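Putative S41 protease (PDB 3K50) is a putative serine peptidase of family S41 that probably hydrolyses peptide bonds, although its actual substrate and physiological role are unknown. Local coordinates at residues Gln25-Tyr30 with Leu344-Cys349; Asn58-Ile63 with Glu328-Lys333. All blocks are in the same frame, centred on the assembly; numbering follows the deposited sequence. Where two conformers were deposited one is given.

In the fold
Following the chain from its N terminus, helix 18-26 unwinds at Tyr27, and the turn behind it supplies the first side of interaction 1. Further on, 58-63 supplies the first side of interaction 2 and runs into strand 62-65. The chain then builds the PDZ-like region and most of the peptidase region before 328-333 returns to Phe60, closing the inner loop; 344-349 closes the outer one on 25-30, so interaction 2 nests inside interaction 1. The two contacts lie about 9 Å apart, centre to centre. Strand 342-352 pairs antiparallel with both 62-65 and 330-336, which joins the two contacts through one sheet and ties the N-terminal region to the peptidase region.

Interaction 1: Gln25-Tyr30 with Leu344-Cys349; sequences QEYLWY and LNLVVC
Val347 lies at the apolar centre, its CG1 packed 3.7 Å from CB of Leu28 and set over one face of the Trp29 ring. With CG1 anti to the backbone N (chi1 174°), this one methyl touches both residues, while CG2 approaches Trp29 CZ3 from slightly farther off. Leu346 stands roughly perpendicular to Tyr27, its CD1 3.4 Å from Tyr27 CD1, and its other methyl reaches CB of Glu26. Leu28 also sends CD1 to 3.9 Å from CA of Cys349.

Farther out, Val347 O accepts a nearly straight hydrogen bond from Leu28 N (3.0 Å, 173° at the hydrogen), with the donor tilted 33° from the carbonyl plane. The same oxygen receives a CA-H contact from Tyr27 and sits at the edge of that ring, whose OH is hydrogen-bonded to Asp57 OD2 and Ala54 N. At the polar margin a water 2.7 Å from Val348 O may also bridge to Glu26 O, at a longer 3.3 Å, and the Glu26 carboxylate forms a salt bridge with Arg268. The arrangement is a type I beta turn, Tyr27 to Tyr30, following a helix end and lying against a strand with a classic beta bulge, where Val348 and Cys349 both face Ala331.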
loop_
_atom_site.group_PDB
_atom_site.type_symbol
_atom_site.label_atom_id
_atom_site.label_comp_id
_atom_site.label_asym_id
_atom_site.label_seq_id
_atom_site.Cartn_x
_atom_site.Cartn_y
_atom_site.Cartn_z
ATOM N N GLN A 25 -13.822 -22.707 10.606
ATOM C CA GLN A 25 -13.999 -22.119 11.912
ATOM C C GLN A 25 -13.929 -20.599 11.871
ATOM O O GLN A 25 -14.753 -19.933 12.496
ATOM C CB GLN A 25 -12.947 -22.663 12.909
ATOM C CG GLN A 25 -12.918 -21.916 14.305
ATOM C CD GLN A 25 -14.272 -21.864 15.085
ATOM O OE1 GLN A 25 -14.616 -20.828 15.672
ATOM N NE2 GLN A 25 -15.036 -22.970 15.071
ATOM N N GLU A 26 -12.972 -20.049 11.123
ATOM C CA GLU A 26 -12.638 -18.629 11.213
ATOM C C GLU A 26 -13.066 -17.704 10.084
ATOM O O GLU A 26 -13.027 -16.500 10.253
ATOM C CB GLU A 26 -11.114 -18.491 11.268
ATOM C CG GLU A 26 -10.399 -19.296 12.317
ATOM C CD GLU A 26 -10.620 -18.806 13.734
ATOM O OE1 GLU A 26 -11.188 -17.736 13.920
ATOM O OE2 GLU A 26 -10.207 -19.504 14.675
ATOM N N TYR A 27 -13.425 -18.259 8.936
ATOM C CA TYR A 27 -13.787 -17.487 7.770
ATOM C C TYR A 27 -15.081 -16.706 7.940
ATOM O O TYR A 27 -16.088 -17.271 8.380
ATOM C CB TYR A 27 -13.982 -18.454 6.597
ATOM C CG TYR A 27 -14.061 -17.894 5.189
ATOM C CD1 TYR A 27 -13.295 -16.792 4.784
ATOM C CD2 TYR A 27 -14.745 -18.580 4.217
ATOM C CE1 TYR A 27 -13.340 -16.338 3.454
ATOM C CE2 TYR A 27 -14.749 -18.163 2.840
ATOM C CZ TYR A 27 -14.030 -17.047 2.484
ATOM O OH TYR A 27 -13.989 -16.633 1.169
ATOM N N LEU A 28 -15.062 -15.423 7.541
ATOM C CA LEU A 28 -16.243 -14.583 7.578
ATOM C C LEU A 28 -17.378 -15.279 6.874
ATOM O O LEU A 28 -18.500 -15.339 7.403
ATOM C CB LEU A 28 -16.033 -13.216 6.899
ATOM C CG LEU A 28 -17.206 -12.230 6.901
ATOM C CD1 LEU A 28 -17.660 -11.818 8.311
ATOM C CD2 LEU A 28 -16.885 -11.012 6.063
ATOM N N TRP A 29 -17.072 -15.829 5.703
ATOM C CA TRP A 29 -18.078 -16.405 4.827
ATOM C C TRP A 29 -18.089 -17.935 4.843
ATOM O O TRP A 29 -18.272 -18.586 3.829
ATOM C CB TRP A 29 -17.802 -15.890 3.396
ATOM C CG TRP A 29 -17.999 -14.412 3.190
ATOM C CD1 TRP A 29 -19.085 -13.695 3.595
ATOM C CD2 TRP A 29 -17.158 -13.465 2.479
ATOM N NE1 TRP A 29 -18.948 -12.398 3.254
ATOM C CE2 TRP A 29 -17.790 -12.217 2.562
ATOM C CE3 TRP A 29 -15.926 -13.538 1.854
ATOM C CZ2 TRP A 29 -17.267 -11.066 1.987
ATOM C CZ3 TRP A 29 -15.390 -12.397 1.284
ATOM C CH2 TRP A 29 -16.052 -11.176 1.350
ATOM N N TYR A 30 -17.895 -18.533 5.995
ATOM C CA TYR A 30 -17.822 -19.985 6.052
ATOM C C TYR A 30 -19.112 -20.623 5.507
ATOM O O TYR A 30 -19.087 -21.684 4.942
ATOM C CB TYR A 30 -17.523 -20.466 7.486
ATOM C CG TYR A 30 -18.692 -20.418 8.445
ATOM C CD1 TYR A 30 -18.968 -19.289 9.188
ATOM C CD2 TYR A 30 -19.543 -21.519 8.590
ATOM C CE1 TYR A 30 -20.084 -19.244 10.026
ATOM C CE2 TYR A 30 -20.650 -21.484 9.439
ATOM C CZ TYR A 30 -20.909 -20.369 10.162
ATOM O OH TYR A 30 -22.010 -20.344 10.999
ATOM N N LEU A 344 -1.911 -18.190 5.735
ATOM C CA LEU A 344 -3.260 -18.008 5.173
ATOM C C LEU A 344 -3.767 -16.671 5.677
ATOM O O LEU A 344 -3.994 -16.526 6.878
ATOM C CB LEU A 344 -4.216 -19.084 5.648
ATOM C CG LEU A 344 -5.727 -18.921 5.325
ATOM C CD1 LEU A 344 -5.904 -18.702 3.806
ATOM C CD2 LEU A 344 -6.548 -20.131 5.781
ATOM N N ASN A 345 -3.824 -15.677 4.784
ATOM C CA ASN A 345 -4.382 -14.365 5.077
ATOM C C ASN A 345 -5.858 -14.503 4.718
ATOM O O ASN A 345 -6.217 -14.505 3.541
ATOM C CB ASN A 345 -3.683 -13.277 4.291
ATOM C CG ASN A 345 -2.276 -12.977 4.836
ATOM O OD1 ASN A 345 -1.255 -13.267 4.197
ATOM N ND2 ASN A 345 -2.230 -12.462 6.041
ATOM N N LEU A 346 -6.679 -14.744 5.742
ATOM C CA LEU A 346 -8.101 -15.055 5.561
ATOM C C LEU A 346 -9.082 -13.936 5.907
ATOM O O LEU A 346 -8.903 -13.271 6.915
ATOM C CB LEU A 346 -8.400 -16.258 6.425
ATOM C CG LEU A 346 -9.804 -16.890 6.383
ATOM C CD1 LEU A 346 -10.006 -17.585 5.065
ATOM C CD2 LEU A 346 -9.900 -17.913 7.581
ATOM N N VAL A 347 -10.101 -13.714 5.077
ATOM C CA VAL A 347 -11.156 -12.755 5.421
ATOM C C VAL A 347 -11.830 -13.252 6.703
ATOM O O VAL A 347 -12.381 -14.358 6.736
ATOM C CB VAL A 347 -12.221 -12.597 4.303
ATOM C CG1 VAL A 347 -13.374 -11.704 4.754
ATOM C CG2 VAL A 347 -11.610 -12.045 3.062
ATOM N N VAL A 348 -11.809 -12.423 7.738
ATOM C CA VAL A 348 -12.409 -12.736 9.039
ATOM C C VAL A 348 -13.578 -11.794 9.436
ATOM O O VAL A 348 -14.552 -12.239 10.078
ATOM C CB VAL A 348 -11.325 -12.759 10.173
ATOM C CG1 VAL A 348 -10.371 -13.945 9.932
ATOM C CG2 VAL A 348 -10.618 -11.397 10.304
ATOM N N CYS A 349 -13.543 -10.535 9.023
ATOM C CA CYS A 349 -14.627 -9.614 9.389
ATOM C C CYS A 349 -14.933 -8.515 8.426
ATOM O O CYS A 349 -14.117 -8.112 7.623
ATOM C CB CYS A 349 -14.362 -8.936 10.732
ATOM S SG CYS A 349 -12.898 -7.866 10.881
HETATM O O HOH W 1 -15.525 -14.533 11.091
#

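Interaction 2: Asn58-Ile63 with Glu328-Lys333; sequences NGFSKI and EYVATK
Phe60 and Glu328 lie alongside each other with their side chains running in opposing senses, bringing Glu328 CG to 3.6 Å from Phe60 CD1. Phe60 CG is anti to its own carbonyl carbon (chi1 -49°), which swings the ring toward 328-330. The aliphatic part of the glutamate makes the closest approach, since OE1 comes no nearer than 3.9 Å to Phe60 CD1. Beyond CG the glutamate chain runs on extended, carrying OE1 past the ring toward the Phe60 backbone. There a water donates to both Phe60 O, at 2.9 Å, and Glu328 OE1, at 2.8 Å; a salt bridge to Arg302 gives OE1 a second, charged partner.

The contact sets the loop leading into strand 62-65 against 328-333, which runs into strand 330-336; these two strands each pair antiparallel with strand 342-352 in one antiparallel sheet.

Phe60 also directs its edge toward the face of Tyr329 in an offset edge-to-face pair, with centroids 5.7 Å apart and planes at 79°. Tyr329 adopts chi1 58°, placing CG between its backbone N and carbonyl carbon and bringing the ring end back toward Phe60. At CD2 of the phenyl ring, Val330 comes in roughly perpendicular to Phe60, its CG2 3.7 Å from Phe60 CD2. Thr332 turns its methyl inward, with CG2 3.7 Å from Phe60 O.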
loop_
_atom_site.group_PDB
_atom_site.type_symbol
_atom_site.label_atom_id
_atom_site.label_comp_id
_atom_site.label_asym_id
_atom_site.label_seq_id
_atom_site.Cartn_x
_atom_site.Cartn_y
_atom_site.Cartn_z
ATOM N N ASN A 58 -13.003 -11.933 -3.898
ATOM C CA ASN A 58 -12.304 -11.549 -5.120
ATOM C C ASN A 58 -10.814 -11.338 -4.859
ATOM O O ASN A 58 -10.287 -10.223 -4.945
ATOM C CB ASN A 58 -12.933 -10.274 -5.698
ATOM C CG ASN A 58 -12.393 -9.917 -7.084
ATOM O OD1 ASN A 58 -12.082 -10.790 -7.883
ATOM N ND2 ASN A 58 -12.277 -8.627 -7.362
ATOM N N GLY A 59 -10.125 -12.411 -4.498
ATOM C CA GLY A 59 -8.716 -12.281 -4.203
ATOM C C GLY A 59 -8.410 -11.588 -2.901
ATOM O O GLY A 59 -7.264 -11.153 -2.688
ATOM N N PHE A 60 -9.381 -11.530 -1.990
ATOM C CA PHE A 60 -9.102 -10.916 -0.695
ATOM C C PHE A 60 -8.254 -11.885 0.158
ATOM O O PHE A 60 -7.145 -11.566 0.609
ATOM C CB PHE A 60 -10.367 -10.479 0.007
ATOM C CG PHE A 60 -11.312 -9.672 -0.844
ATOM C CD1 PHE A 60 -10.846 -8.749 -1.771
ATOM C CD2 PHE A 60 -12.666 -9.793 -0.662
ATOM C CE1 PHE A 60 -11.726 -8.029 -2.534
ATOM C CE2 PHE A 60 -13.561 -9.053 -1.416
ATOM C CZ PHE A 60 -13.092 -8.158 -2.333
ATOM N N SER A 61 -8.745 -13.092 0.338
ATOM C CA SER A 61 -7.980 -14.108 1.026
ATOM C C SER A 61 -6.859 -14.573 0.146
ATOM O O SER A 61 -7.031 -14.733 -1.057
ATOM C CB SER A 61 -8.879 -15.295 1.348
ATOM O OG SER A 61 -9.925 -14.901 2.185
ATOM N N LYS A 62 -5.704 -14.866 0.741
ATOM C CA LYS A 62 -4.583 -15.329 -0.063
ATOM C C LYS A 62 -3.502 -16.052 0.744
ATOM O O LYS A 62 -3.435 -15.926 1.959
ATOM C CB LYS A 62 -3.930 -14.158 -0.766
ATOM C CG LYS A 62 -3.370 -13.133 0.120
ATOM C CD LYS A 62 -3.161 -11.831 -0.669
ATOM C CE LYS A 62 -2.430 -10.753 0.150
ATOM N NZ LYS A 62 -1.026 -11.166 0.543
ATOM N N ILE A 63 -2.677 -16.809 0.028
ATOM C CA ILE A 63 -1.567 -17.564 0.614
ATOM C C ILE A 63 -0.290 -16.755 0.408
ATOM O O ILE A 63 -0.037 -16.233 -0.687
ATOM C CB ILE A 63 -1.390 -18.969 -0.025
ATOM C CG1 ILE A 63 -2.679 -19.816 0.051
ATOM C CG2 ILE A 63 -0.138 -19.693 0.579
ATOM C CD1 ILE A 63 -3.234 -20.080 1.489
ATOM N N GLU A 328 -11.078 -3.854 -1.665
ATOM C CA GLU A 328 -11.033 -4.857 -0.579
ATOM C C GLU A 328 -11.820 -4.329 0.662
ATOM O O GLU A 328 -11.270 -3.711 1.507
ATOM C CB GLU A 328 -9.575 -5.255 -0.262
ATOM C CG GLU A 328 -9.451 -6.442 0.649
ATOM C CD GLU A 328 -8.020 -6.865 0.745
ATOM O OE1 GLU A 328 -7.544 -7.464 -0.234
ATOM O OE2 GLU A 328 -7.375 -6.556 1.774
ATOM N N TYR A 329 -13.131 -4.599 0.742
ATOM C CA TYR A 329 -13.987 -3.965 1.748
ATOM C C TYR A 329 -14.163 -4.769 3.045
ATOM O O TYR A 329 -15.026 -4.421 3.850
ATOM C CB TYR A 329 -15.383 -3.644 1.122
ATOM C CG TYR A 329 -16.093 -4.833 0.578
ATOM C CD1 TYR A 329 -15.901 -5.248 -0.739
ATOM C CD2 TYR A 329 -16.971 -5.573 1.362
ATOM C CE1 TYR A 329 -16.554 -6.335 -1.239
ATOM C CE2 TYR A 329 -17.601 -6.735 0.866
ATOM C CZ TYR A 329 -17.412 -7.102 -0.425
ATOM O OH TYR A 329 -18.068 -8.226 -0.911
ATOM N N VAL A 330 -13.405 -5.868 3.181
ATOM C CA VAL A 330 -13.424 -6.763 4.345
ATOM C C VAL A 330 -11.979 -6.893 4.823
ATOM O O VAL A 330 -11.053 -6.504 4.080
ATOM C CB VAL A 330 -14.044 -8.126 4.018
ATOM C CG1 VAL A 330 -15.588 -8.028 3.901
ATOM C CG2 VAL A 330 -13.420 -8.698 2.751
ATOM N N ALA A 331 -11.776 -7.332 6.071
ATOM C CA ALA A 331 -10.432 -7.426 6.612
ATOM C C ALA A 331 -9.987 -8.861 6.694
ATOM O O ALA A 331 -10.803 -9.755 6.999
ATOM C CB ALA A 331 -10.385 -6.780 8.020
ATOM N N THR A 332 -8.688 -9.066 6.480
ATOM C CA THR A 332 -8.070 -10.357 6.642
ATOM C C THR A 332 -7.245 -10.411 7.933
ATOM O O THR A 332 -6.862 -9.358 8.496
ATOM C CB THR A 332 -7.128 -10.671 5.478
ATOM O OG1 THR A 332 -6.073 -9.701 5.442
ATOM C CG2 THR A 332 -7.921 -10.697 4.076
ATOM N N LYS A 333 -7.035 -11.619 8.435
ATOM C CA LYS A 333 -6.096 -11.845 9.539
ATOM C C LYS A 333 -5.197 -13.021 9.110
ATOM O O LYS A 333 -5.618 -13.878 8.341
ATOM C CB LYS A 333 -6.820 -12.120 10.856
ATOM C CG LYS A 333 -6.344 -11.239 12.011
ATOM C CD LYS A 333 -7.546 -10.496 12.645
ATOM C CE LYS A 333 -7.153 -9.275 13.486
ATOM N NZ LYS A 333 -8.295 -8.294 13.561
HETATM O O HOH W 2 -5.439 -9.258 0.253
#